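Local coordinates for DUF5610 domain-containing protein (PDB 3SJR), which is of unknown function but folds into an all-helical DUF5610 domain that packs as a two-subunit assembly, at residues G131-Y136 / G159-T164; V81-S86 / F168-Q173; I103-Y108 / Q122-L127. All blocks are in the same frame, centred on the assembly; numbering follows the deposited sequence.

Interaction 1 of 3, residues G131-Y136 / G159-T164; sequences GLERGY and GLLLLT
Leu161 reaches Leu132 with one methyl and Tyr136 with the other, and most of the contact between 131-136 and 159-164 is built on that one leucine. Its CD2 stands over the centre of the Tyr136 ring in a CH-pi contact, 3.6 Å from the ring centroid and only 12° off the ring normal, and the two side chains meet at about a right angle. With CG anti to the backbone N (chi1 175°), the Tyr136 ring is carried out toward helix 151-171, where Leu161 meets its face. The other methyl, Leu161 CD1, is 3.8 Å from Leu132 CG, and the two leucines lie alongside, pointing opposite ways. Further along, Leu132 CD2 rests 3.9 Å from Thr164 CG2, and Leu62 and Ala66 of the second subunit pack on Tyr136 and Leu132. The Glu133 side is looser: OE1 comes no nearer than 4.2 Å to Leu161 CD2, in a partly exposed position where its carboxylate makes a weak hydrogen bond to Gln137. The helix segments run antiparallel at 173° with their axes 11.0 Å apart, as in a helical hairpin. With no hydrogen bond crossing between them, this pairing depends on apolar and CH-pi packing.

Interaction 2 of 3, residues V81-S86 / F168-Q173; sequences VRLPES and FEERLQ
Ser86 and Glu170 join the loop that follows helix 53-73 to the C-terminal end of helix 151-171, and a type I beta turn from Leu83 to Ser86, closed by the bond from Ser86 N to Leu83 O, brings the serine there. Glu170 can be followed outward from the helix. Its CB, CG and CD all lie against Leu83 CD1, CD nearest at 3.5 Å, and the leucine side chain lies roughly perpendicular across the extended glutamate. At the tip, OE1 accepts the Ser86 hydroxyl through its syn lone pair, while Glu170 OE2 lies 3.9 Å from Leu83 CD1. Leu83 CD1 also approaches Gln173 OE1. At the other end of the loop segment, Val81 CG1 stands over one face of the Arg171 guanidinium, toward its rim, and Val81 CB lies 3.8 Å from Arg171 CD, while Arg171 NE turns to a salt bridge with Glu102 of helix 92-110. Leu83 and Val81 thus pack on the aliphatic parts of Glu170 and Arg171, whose polar ends bond to Ser86 and Glu102. Ser86 OG has two partners: it donates to Glu170 OE1 at 2.6 Å and accepts from Arg82 NH2 at 3.1 Å, the latter bond nearly straight at 164° and close to the guanidinium plane.

Interaction 3 of 3, residues I103-Y108 / Q122-L127; sequences ILMELY and QAFAPL
Phe124 is the bump of this contact, its ring pushed against the backbone of helix 92-110 in the hollow bordered by Leu104, Met105 and Tyr108. Met105, a selenomethionine, forms the floor: its CA sits 3.8 Å from the centroid of the Phe124 ring, over the face and 15° off the normal, and its CB reaches Phe124 CE2 at 3.7 Å. The selenium lies obliquely to the ring, 4.8 Å from the centroid, in a Met-aromatic contact. On another flank, Leu104 CB touches Phe124 CZ. The two helix segments run roughly antiparallel, inclined at 143°, the successive helices 92-110 and 117-145 being joined by a short connection in this all-helical domain. Tyr108 forms the remaining wall. Its ring extends toward helix 117-145, and Phe124 CD1 lies over one face, displaced toward the rim and 3.4 Å from Tyr108 CD2. The ring planes are inclined at 52°. Beyond Phe124, the far end of the tyrosine meets two projections of helix 117-145: Ala123 CB comes near the ring plane at its edge, 3.9 Å from Tyr108 OH, and Leu127 CD1 reaches the same oxygen at 3.8 Å.

How the interactions relate
The three contacts tie helices 92-110, 117-145 and 151-171, and the loop 81-86, together, with centres about 15 to 17 Å apart. Interaction 3 closes first along the chain and interaction 1 follows it; both fall within the long span bridged by interaction 2, whose segments lie 82 residues apart. Interactions 1 and 3 share helix 117-145, whereas interactions 1 and 2 share helix 151-171. Interactions 2 and 3 touch directly: Phe168 packs on Phe124, and Leu172 on Ala125 and Met105, so the end of helix 151-171 packs on the pair 92-110 and 117-145. Interactions 1 and 3 both reach the second subunit, so the packing within the chain continues into the dimer interface; interaction 2 does not.

Interaction 1 of 3, residues G131-Y136 / G159-T164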
# COMPACT_ATOMS: atom_id res chain seq x y z
N GLY A 131 4.33 -8.42 -9.68
CA GLY A 131 3.90 -7.15 -9.11
C GLY A 131 4.98 -6.39 -8.37
O GLY A 131 5.10 -5.17 -8.48
N LEU A 132 5.80 -7.11 -7.61
CA LEU A 132 6.81 -6.50 -6.81
C LEU A 132 7.97 -5.99 -7.67
O LEU A 132 8.48 -4.89 -7.45
CB LEU A 132 7.28 -7.49 -5.77
CG LEU A 132 8.26 -7.03 -4.70
CD1 LEU A 132 7.78 -5.74 -4.04
CD2 LEU A 132 8.47 -8.13 -3.66
N GLU A 133 8.39 -6.80 -8.65
CA GLU A 133 9.50 -6.43 -9.50
C GLU A 133 9.09 -5.21 -10.32
O GLU A 133 9.87 -4.25 -10.46
CB GLU A 133 9.97 -7.62 -10.36
CG GLU A 133 11.02 -7.33 -11.46
CD GLU A 133 12.47 -7.12 -10.95
OE1 GLU A 133 12.95 -7.91 -10.09
OE2 GLU A 133 13.14 -6.17 -11.45
N ARG A 134 7.86 -5.20 -10.81
CA ARG A 134 7.34 -4.04 -11.55
C ARG A 134 7.22 -2.82 -10.67
O ARG A 134 7.67 -1.74 -11.04
CB ARG A 134 6.00 -4.34 -12.21
CG ARG A 134 6.14 -5.20 -13.46
CD ARG A 134 6.85 -4.46 -14.58
NE ARG A 134 5.99 -3.42 -15.14
CZ ARG A 134 6.34 -2.15 -15.29
NH1 ARG A 134 7.56 -1.75 -14.95
NH2 ARG A 134 5.48 -1.29 -15.82
N GLY A 135 6.64 -3.01 -9.48
CA GLY A 135 6.52 -1.95 -8.48
C GLY A 135 7.87 -1.29 -8.34
O GLY A 135 8.01 -0.08 -8.58
N TYR A 136 8.87 -2.10 -7.99
CA TYR A 136 10.25 -1.66 -7.87
C TYR A 136 10.71 -0.83 -9.08
O TYR A 136 11.23 0.28 -8.92
CB TYR A 136 11.15 -2.89 -7.68
CG TYR A 136 12.63 -2.57 -7.66
CD1 TYR A 136 13.23 -2.08 -6.52
CD2 TYR A 136 13.42 -2.76 -8.80
CE1 TYR A 136 14.58 -1.78 -6.50
CE2 TYR A 136 14.78 -2.46 -8.79
CZ TYR A 136 15.34 -1.97 -7.64
OH TYR A 136 16.67 -1.66 -7.58
N GLY A 159 18.28 -3.53 -1.90
CA GLY A 159 18.40 -4.46 -0.78
C GLY A 159 17.04 -4.83 -0.23
O GLY A 159 16.81 -5.98 0.15
N LEU A 160 16.15 -3.85 -0.22
CA LEU A 160 14.81 -4.00 0.30
C LEU A 160 13.98 -4.93 -0.57
O LEU A 160 13.29 -5.82 -0.05
CB LEU A 160 14.13 -2.65 0.41
CG LEU A 160 12.73 -2.72 0.98
CD1 LEU A 160 12.75 -3.42 2.33
CD2 LEU A 160 12.11 -1.32 1.06
N LEU A 161 14.04 -4.74 -1.89
CA LEU A 161 13.41 -5.66 -2.82
C LEU A 161 13.89 -7.09 -2.55
O LEU A 161 13.07 -8.01 -2.33
CB LEU A 161 13.76 -5.27 -4.25
CG LEU A 161 13.32 -6.15 -5.43
CD1 LEU A 161 11.82 -6.09 -5.59
CD2 LEU A 161 14.00 -5.70 -6.68
N LEU A 162 15.21 -7.28 -2.52
CA LEU A 162 15.76 -8.61 -2.36
C LEU A 162 15.32 -9.23 -1.06
O LEU A 162 14.93 -10.41 -1.03
CB LEU A 162 17.27 -8.62 -2.52
CG LEU A 162 17.80 -8.31 -3.93
CD1 LEU A 162 19.12 -8.97 -4.16
CD2 LEU A 162 16.85 -8.76 -5.03
N LEU A 163 15.32 -8.43 0.01
CA LEU A 163 14.88 -8.87 1.32
C LEU A 163 13.43 -9.31 1.28
O LEU A 163 13.07 -10.37 1.80
CB LEU A 163 15.03 -7.74 2.31
CG LEU A 163 14.71 -8.02 3.77
CD1 LEU A 163 15.45 -9.23 4.26
CD2 LEU A 163 15.11 -6.82 4.60
N THR A 164 12.59 -8.49 0.65
CA THR A 164 11.17 -8.77 0.52
C THR A 164 10.85 -9.98 -0.33
O THR A 164 9.97 -10.76 0.03
CB THR A 164 10.49 -7.62 -0.12
OG1 THR A 164 11.03 -6.41 0.42
CG2 THR A 164 9.02 -7.67 0.13

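Interaction 2 of 3, residues V81-S86 / F168-Q173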
# COMPACT_ATOMS: atom_id res chain seq x y z
N VAL A 81 3.33 -13.13 9.34
CA VAL A 81 3.46 -14.58 9.18
C VAL A 81 4.89 -14.96 8.77
O VAL A 81 5.42 -14.45 7.78
CB VAL A 81 2.43 -15.17 8.19
CG1 VAL A 81 2.18 -16.63 8.50
CG2 VAL A 81 1.11 -14.39 8.25
N ARG A 82 5.51 -15.86 9.54
CA ARG A 82 6.92 -16.22 9.37
C ARG A 82 7.22 -17.70 9.49
O ARG A 82 6.57 -18.42 10.24
CB ARG A 82 7.77 -15.48 10.40
CG ARG A 82 7.92 -13.98 10.15
CD ARG A 82 8.67 -13.69 8.87
NE ARG A 82 10.09 -13.97 9.00
CZ ARG A 82 10.98 -13.08 9.44
NH1 ARG A 82 10.59 -11.86 9.79
NH2 ARG A 82 12.26 -13.42 9.54
N LEU A 83 8.24 -18.14 8.75
CA LEU A 83 8.86 -19.44 8.99
C LEU A 83 9.39 -19.47 10.41
O LEU A 83 10.21 -18.61 10.77
CB LEU A 83 10.02 -19.69 8.02
CG LEU A 83 9.77 -20.34 6.65
CD1 LEU A 83 11.10 -20.57 5.96
CD2 LEU A 83 9.03 -21.65 6.78
N PRO A 84 8.94 -20.44 11.23
CA PRO A 84 9.35 -20.57 12.63
C PRO A 84 10.87 -20.50 12.81
O PRO A 84 11.34 -19.97 13.82
CB PRO A 84 8.85 -21.96 13.01
CG PRO A 84 7.67 -22.18 12.13
CD PRO A 84 7.99 -21.49 10.83
N GLU A 85 11.62 -21.00 11.83
CA GLU A 85 13.08 -20.96 11.88
C GLU A 85 13.72 -20.10 10.79
O GLU A 85 14.74 -20.47 10.22
CB GLU A 85 13.64 -22.37 11.80
CG GLU A 85 13.78 -23.04 13.13
CD GLU A 85 14.04 -24.51 12.98
OE1 GLU A 85 14.78 -24.89 12.04
OE2 GLU A 85 13.51 -25.29 13.80
N SER A 86 13.12 -18.95 10.52
CA SER A 86 13.69 -18.02 9.56
C SER A 86 15.09 -17.62 10.01
O SER A 86 15.31 -17.28 11.16
CB SER A 86 12.80 -16.79 9.46
OG SER A 86 12.96 -16.16 8.21
N PHE A 168 9.00 -13.29 1.20
CA PHE A 168 7.79 -13.81 0.60
C PHE A 168 7.94 -15.25 0.14
O PHE A 168 7.02 -16.04 0.31
CB PHE A 168 7.29 -12.93 -0.55
CG PHE A 168 5.81 -13.09 -0.80
CD1 PHE A 168 4.88 -12.59 0.12
CD2 PHE A 168 5.34 -13.77 -1.92
CE1 PHE A 168 3.51 -12.74 -0.09
CE2 PHE A 168 3.97 -13.92 -2.14
CZ PHE A 168 3.05 -13.41 -1.22
N GLU A 169 9.09 -15.58 -0.43
CA GLU A 169 9.35 -16.95 -0.84
C GLU A 169 9.16 -17.84 0.35
O GLU A 169 8.56 -18.90 0.25
CB GLU A 169 10.77 -17.10 -1.39
CG GLU A 169 10.97 -16.60 -2.82
CD GLU A 169 12.46 -16.50 -3.20
OE1 GLU A 169 13.09 -17.57 -3.42
OE2 GLU A 169 13.01 -15.36 -3.29
N GLU A 170 9.64 -17.38 1.49
CA GLU A 170 9.57 -18.16 2.72
C GLU A 170 8.14 -18.29 3.20
O GLU A 170 7.69 -19.35 3.60
CB GLU A 170 10.43 -17.53 3.80
CG GLU A 170 11.93 -17.81 3.68
CD GLU A 170 12.67 -17.60 4.99
OE1 GLU A 170 12.07 -17.08 5.96
OE2 GLU A 170 13.86 -17.98 5.06
N ARG A 171 7.42 -17.18 3.16
CA ARG A 171 6.04 -17.16 3.56
C ARG A 171 5.25 -18.20 2.78
O ARG A 171 4.42 -18.91 3.36
CB ARG A 171 5.46 -15.77 3.34
CG ARG A 171 3.96 -15.72 3.22
CD ARG A 171 3.35 -15.92 4.56
NE ARG A 171 1.89 -15.96 4.49
CZ ARG A 171 1.18 -17.08 4.52
NH1 ARG A 171 1.77 -18.27 4.60
NH2 ARG A 171 -0.13 -17.00 4.47
N LEU A 172 5.51 -18.29 1.48
CA LEU A 172 4.75 -19.19 0.60
C LEU A 172 4.96 -20.64 0.90
O LEU A 172 4.20 -21.48 0.45
CB LEU A 172 5.08 -18.94 -0.87
CG LEU A 172 4.62 -17.60 -1.43
CD1 LEU A 172 5.23 -17.40 -2.80
CD2 LEU A 172 3.11 -17.49 -1.47
N GLN A 173 6.01 -20.94 1.66
CA GLN A 173 6.30 -22.30 2.03
C GLN A 173 5.47 -22.76 3.22
O GLN A 173 5.42 -23.96 3.50
CB GLN A 173 7.77 -22.44 2.37
CG GLN A 173 8.68 -22.18 1.20
CD GLN A 173 10.14 -22.09 1.60
OE1 GLN A 173 10.53 -22.46 2.72
NE2 GLN A 173 10.96 -21.60 0.68

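Interaction 3 of 3, residues I103-Y108 / Q122-L127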
# COMPACT_ATOMS: atom_id res chain seq x y z
N ILE A 103 -2.50 -9.10 2.73
CA ILE A 103 -3.87 -8.66 2.51
C ILE A 103 -4.30 -9.03 1.09
O ILE A 103 -5.36 -9.64 0.88
CB ILE A 103 -4.02 -7.13 2.68
CG1 ILE A 103 -3.31 -6.60 3.94
CG2 ILE A 103 -5.48 -6.72 2.62
CD1 ILE A 103 -4.02 -6.84 5.24
N LEU A 104 -3.45 -8.66 0.14
CA LEU A 104 -3.69 -8.97 -1.27
C LEU A 104 -3.95 -10.45 -1.48
O LEU A 104 -4.98 -10.82 -2.03
CB LEU A 104 -2.53 -8.46 -2.12
CG LEU A 104 -2.41 -6.94 -2.09
CD1 LEU A 104 -1.42 -6.44 -3.12
CD2 LEU A 104 -3.77 -6.26 -2.31
N MSE A 105 -3.05 -11.29 -1.00
CA MSE A 105 -3.30 -12.72 -1.05
C MSE A 105 -4.62 -13.09 -0.38
O MSE A 105 -5.43 -13.81 -0.98
CB MSE A 105 -2.17 -13.48 -0.40
CG MSE A 105 -2.20 -14.94 -0.71
SE MSE A 105 -0.48 -15.69 -0.26
CE MSE A 105 -0.53 -15.44 1.68
N GLU A 106 -4.85 -12.60 0.84
CA GLU A 106 -6.02 -12.99 1.60
C GLU A 106 -7.27 -12.73 0.79
O GLU A 106 -8.14 -13.59 0.68
CB GLU A 106 -6.08 -12.29 2.97
CG GLU A 106 -7.45 -12.43 3.72
CD GLU A 106 -7.92 -13.88 3.97
OE1 GLU A 106 -7.25 -14.84 3.53
OE2 GLU A 106 -8.99 -14.07 4.61
N LEU A 107 -7.33 -11.54 0.20
CA LEU A 107 -8.49 -11.14 -0.60
C LEU A 107 -8.56 -11.92 -1.92
O LEU A 107 -9.64 -12.22 -2.42
CB LEU A 107 -8.49 -9.63 -0.85
CG LEU A 107 -9.71 -9.04 -1.58
CD1 LEU A 107 -10.97 -9.13 -0.74
CD2 LEU A 107 -9.47 -7.61 -2.06
N TYR A 108 -7.41 -12.25 -2.48
CA TYR A 108 -7.37 -13.08 -3.66
C TYR A 108 -8.07 -14.39 -3.33
O TYR A 108 -8.91 -14.87 -4.09
CB TYR A 108 -5.92 -13.32 -4.06
CG TYR A 108 -5.71 -13.96 -5.41
CD1 TYR A 108 -6.05 -13.29 -6.58
CD2 TYR A 108 -5.13 -15.21 -5.51
CE1 TYR A 108 -5.83 -13.87 -7.83
CE2 TYR A 108 -4.91 -15.80 -6.76
CZ TYR A 108 -5.26 -15.13 -7.92
OH TYR A 108 -5.05 -15.71 -9.15
N GLN A 122 -0.24 -21.28 -5.46
CA GLN A 122 0.46 -21.48 -6.72
C GLN A 122 0.20 -20.35 -7.70
O GLN A 122 1.14 -19.77 -8.26
CB GLN A 122 0.04 -22.80 -7.33
CG GLN A 122 0.82 -23.98 -6.82
CD GLN A 122 0.95 -25.05 -7.88
OE1 GLN A 122 -0.03 -25.41 -8.55
NE2 GLN A 122 2.17 -25.56 -8.06
N ALA A 123 -1.08 -20.03 -7.88
CA ALA A 123 -1.48 -18.96 -8.76
C ALA A 123 -0.98 -17.61 -8.27
O ALA A 123 -0.42 -16.85 -9.05
CB ALA A 123 -2.98 -18.96 -8.95
N PHE A 124 -1.16 -17.31 -6.98
CA PHE A 124 -0.84 -15.98 -6.45
C PHE A 124 0.66 -15.66 -6.49
O PHE A 124 1.06 -14.51 -6.72
CB PHE A 124 -1.40 -15.76 -5.04
CG PHE A 124 -1.33 -14.32 -4.59
CD1 PHE A 124 -2.27 -13.39 -5.02
CD2 PHE A 124 -0.29 -13.88 -3.77
CE1 PHE A 124 -2.19 -12.06 -4.63
CE2 PHE A 124 -0.21 -12.56 -3.40
CZ PHE A 124 -1.16 -11.66 -3.83
N ALA A 125 1.48 -16.68 -6.25
CA ALA A 125 2.94 -16.52 -6.17
C ALA A 125 3.55 -15.72 -7.34
O ALA A 125 4.15 -14.67 -7.10
CB ALA A 125 3.62 -17.88 -6.01
N PRO A 126 3.37 -16.17 -8.60
CA PRO A 126 4.05 -15.40 -9.63
C PRO A 126 3.49 -13.98 -9.78
O PRO A 126 4.27 -13.04 -10.03
CB PRO A 126 3.82 -16.23 -10.89
CG PRO A 126 2.63 -17.02 -10.62
CD PRO A 126 2.65 -17.31 -9.17
N LEU A 127 2.18 -13.81 -9.62
CA LEU A 127 1.61 -12.46 -9.73
C LEU A 127 2.26 -11.57 -8.68
O LEU A 127 2.56 -10.41 -8.94
CB LEU A 127 0.08 -12.46 -9.61
CG LEU A 127 -0.69 -13.39 -10.57
CD1 LEU A 127 -2.19 -13.43 -10.30
CD2 LEU A 127 -0.43 -13.03 -12.03